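PDB 6L6J: Oxidored_FMN domain-containing protein from [Pseudomonas] geniculata N1, which probably acts as an amine oxidase on 6-hydroxypseudooxynicotine, using bound flavin mononucleotide and a [4Fe-4S] cluster. Local coordinates for residues Ala43-Arg48 with Gly54-Glu59. Residues are numbered along the deposited sequence; the frame is centred on the assembly and turned at random.
Sequences AFRKAR and GVVCLE
Arg45 and Glu59 form the salt bridge of this buried contact. Arg45 NH2 donates a bent hydrogen bond to Glu59 OE1 (2.7 Å). It meets the oxygen from above the carboxylate plane, and the two flat groups are turned 60° apart. The same NH2 also bonds His29 O. The Arg45 guanidinium is sandwiched: Phe44 CD2 lies over one face, and Cys57 O sits 3.4 Å above the other without a hydrogen bond.

The carbon chain of Arg45 makes apolar contacts. It bends at chi2 (-60°), which carries its CD past Val56 CG1 at 3.9 Å. Leu58 CD1 lies 3.9 Å from Arg45 CG and comes obliquely to the guanidinium at NE. The other methyl of Val56, CG2, rests 4.1 Å from Arg48 CB. Arg48 then leads away from the strand, lays its guanidinium over one face of the Phe44 ring, NH1 above the centre, and pairs with Glu371.

A leucine in place of Arg45 would probably leave Glu59 without its cationic partner and Phe44 without the flat group beside it.

Helix segment 43-48 runs nearly antiparallel to strand segment 55-59 (159°). They belong to the beta-alpha-beta unit of strand 24-26, helix 38-51 and strand 55-62 in the TIM barrel. Glu59 touches the FMN, so the contact reaches the flavin pocket.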
ATOM      1  N   ALA A  43     -15.564  -0.868  11.346  1.00 25.08           N
ATOM      2  CA  ALA A  43     -14.583  -0.118  12.177  1.00 26.46           C
ATOM      3  C   ALA A  43     -13.560   0.595  11.267  1.00 29.16           C
ATOM      4  O   ALA A  43     -13.174   1.749  11.548  1.00 28.71           O
ATOM      5  CB  ALA A  43     -13.900  -1.071  13.146  1.00 26.38           C
ATOM      6  N   PHE A  44     -13.118  -0.069  10.200  1.00 29.17           N
ATOM      7  CA  PHE A  44     -12.163   0.515   9.233  1.00 28.58           C
ATOM      8  C   PHE A  44     -12.793   1.774   8.653  1.00 27.22           C
ATOM      9  O   PHE A  44     -12.211   2.825   8.825  1.00 31.38           O
ATOM     10  CB  PHE A  44     -11.756  -0.468   8.128  1.00 28.06           C
ATOM     11  CG  PHE A  44     -10.669   0.090   7.247  1.00 30.37           C
ATOM     12  CD1 PHE A  44      -9.328  -0.036   7.603  1.00 30.47           C
ATOM     13  CD2 PHE A  44     -10.984   0.797   6.086  1.00 30.77           C
ATOM     14  CE1 PHE A  44      -8.326   0.519   6.816  1.00 30.00           C
ATOM     15  CE2 PHE A  44      -9.982   1.358   5.304  1.00 30.18           C
ATOM     16  CZ  PHE A  44      -8.657   1.217   5.672  1.00 31.09           C
ATOM     17  N   ARG A  45     -13.936   1.653   7.989  1.00 26.82           N
ATOM     18  CA  ARG A  45     -14.588   2.766   7.247  1.00 26.49           C
ATOM     19  C   ARG A  45     -15.026   3.858   8.236  1.00 26.62           C
ATOM     20  O   ARG A  45     -14.746   5.029   7.981  1.00 27.92           O
ATOM     21  CB  ARG A  45     -15.764   2.222   6.433  1.00 27.44           C
ATOM     22  CG  ARG A  45     -15.407   1.143   5.423  1.00 24.40           C
ATOM     23  CD  ARG A  45     -14.414   1.638   4.410  1.00 26.28           C
ATOM     24  NE  ARG A  45     -13.982   0.581   3.519  1.00 28.22           N
ATOM     25  CZ  ARG A  45     -13.011   0.675   2.626  1.00 28.10           C
ATOM     26  NH1 ARG A  45     -12.352   1.809   2.484  1.00 29.48           N
ATOM     27  NH2 ARG A  45     -12.717  -0.364   1.861  1.00 28.91           N
ATOM     28  N   LYS A  46     -15.641   3.493   9.357  1.00 29.56           N
ATOM     29  CA  LYS A  46     -16.056   4.462  10.416  1.00 33.59           C
ATOM     30  C   LYS A  46     -14.920   5.470  10.680  1.00 31.64           C
ATOM     31  O   LYS A  46     -15.191   6.701  10.715  1.00 30.06           O
ATOM     32  CB  LYS A  46     -16.468   3.741  11.704  1.00 34.86           C
ATOM     33  CG  LYS A  46     -17.241   4.592  12.706  1.00 40.19           C
ATOM     34  CD  LYS A  46     -17.622   3.844  13.996  1.00 43.95           C
ATOM     35  CE  LYS A  46     -17.626   4.713  15.246  1.00 49.22           C
ATOM     36  NZ  LYS A  46     -17.023   4.017  16.415  1.00 50.02           N
ATOM     37  N   ALA A  47     -13.691   4.990  10.848  1.00 29.37           N
ATOM     38  CA  ALA A  47     -12.542   5.829  11.257  1.00 31.41           C
ATOM     39  C   ALA A  47     -12.327   6.964  10.241  1.00 31.95           C
ATOM     40  O   ALA A  47     -11.896   8.091  10.630  1.00 30.11           O
ATOM     41  CB  ALA A  47     -11.308   4.979  11.411  1.00 31.06           C
ATOM     42  N   ARG A  48     -12.616   6.692   8.969  1.00 32.67           N
ATOM     43  CA  ARG A  48     -12.370   7.656   7.860  1.00 31.29           C
ATOM     44  C   ARG A  48     -13.536   8.660   7.762  1.00 28.72           C
ATOM     45  O   ARG A  48     -13.281   9.842   7.477  1.00 26.20           O
ATOM     46  CB  ARG A  48     -12.027   6.861   6.596  1.00 30.73           C
ATOM     47  CG  ARG A  48     -10.529   6.632   6.478  1.00 31.57           C
ATOM     48  CD  ARG A  48     -10.125   5.185   6.401  1.00 30.91           C
ATOM     49  NE  ARG A  48      -8.823   4.950   6.988  1.00 29.92           N
ATOM     50  CZ  ARG A  48      -8.571   4.050   7.925  1.00 33.64           C
ATOM     51  NH1 ARG A  48      -9.543   3.294   8.407  1.00 34.75           N
ATOM     52  NH2 ARG A  48      -7.334   3.878   8.368  1.00 35.81           N
ATOM     53  N   GLY A  54     -15.356  13.534   3.270  1.00 21.38           N
ATOM     54  CA  GLY A  54     -16.704  13.856   2.768  1.00 21.21           C
ATOM     55  C   GLY A  54     -17.362  12.668   2.090  1.00 22.33           C
ATOM     56  O   GLY A  54     -18.577  12.544   2.213  1.00 26.60           O
ATOM     57  N   VAL A  55     -16.607  11.828   1.379  1.00 21.73           N
ATOM     58  CA  VAL A  55     -17.112  10.543   0.795  1.00 21.95           C
ATOM     59  C   VAL A  55     -16.206   9.385   1.270  1.00 22.19           C
ATOM     60  O   VAL A  55     -14.961   9.476   1.152  1.00 22.71           O
ATOM     61  CB  VAL A  55     -17.174  10.605  -0.747  1.00 21.77           C
ATOM     62  CG1 VAL A  55     -17.540   9.276  -1.359  1.00 20.27           C
ATOM     63  CG2 VAL A  55     -18.111  11.704  -1.254  1.00 22.64           C
ATOM     64  N   VAL A  56     -16.793   8.300   1.756  1.00 21.64           N
ATOM     65  CA  VAL A  56     -16.026   7.057   2.020  1.00 22.94           C
ATOM     66  C   VAL A  56     -16.635   5.939   1.195  1.00 23.26           C
ATOM     67  O   VAL A  56     -17.852   5.752   1.260  1.00 22.14           O
ATOM     68  CB  VAL A  56     -15.932   6.767   3.517  1.00 24.72           C
ATOM     69  CG1 VAL A  56     -15.312   5.414   3.789  1.00 26.18           C
ATOM     70  CG2 VAL A  56     -15.139   7.880   4.191  1.00 25.91           C
ATOM     71  N   CYS A  57     -15.795   5.303   0.373  1.00 25.57           N
ATOM     72  CA  CYS A  57     -16.220   4.359  -0.689  1.00 27.14           C
ATOM     73  C   CYS A  57     -15.854   2.934  -0.283  1.00 28.67           C
ATOM     74  O   CYS A  57     -14.750   2.697   0.284  1.00 30.35           O
ATOM     75  CB  CYS A  57     -15.578   4.680  -2.032  1.00 30.29           C
ATOM     76  SG  CYS A  57     -16.390   5.993  -2.982  1.00 31.53           S
ATOM     77  N   LEU A  58     -16.746   1.997  -0.587  1.00 30.88           N
ATOM     78  CA  LEU A  58     -16.456   0.545  -0.468  1.00 27.16           C
ATOM     79  C   LEU A  58     -15.785   0.112  -1.758  1.00 26.41           C
ATOM     80  O   LEU A  58     -16.077   0.732  -2.810  1.00 25.04           O
ATOM     81  CB  LEU A  58     -17.729  -0.242  -0.158  1.00 25.22           C
ATOM     82  CG  LEU A  58     -17.806  -0.726   1.284  1.00 26.76           C
ATOM     83  CD1 LEU A  58     -17.502   0.401   2.258  1.00 26.72           C
ATOM     84  CD2 LEU A  58     -19.165  -1.356   1.579  1.00 28.67           C
ATOM     85  N   GLU A  59     -14.892  -0.872  -1.619  1.00 27.32           N
ATOM     86  CA  GLU A  59     -14.012  -1.434  -2.675  1.00 27.04           C
ATOM     87  C   GLU A  59     -14.868  -2.221  -3.680  1.00 27.25           C
ATOM     88  O   GLU A  59     -16.128  -2.178  -3.574  1.00 25.53           O
ATOM     89  CB  GLU A  59     -12.948  -2.328  -2.030  1.00 27.77           C
ATOM     90  CG  GLU A  59     -13.496  -3.579  -1.343  1.00 28.85           C
ATOM     91  CD  GLU A  59     -13.519  -3.550   0.187  1.00 29.02           C
ATOM     92  OE1 GLU A  59     -13.979  -2.523   0.746  1.00 28.21           O
ATOM     93  OE2 GLU A  59     -13.100  -4.571   0.835  1.00 30.27           O
TER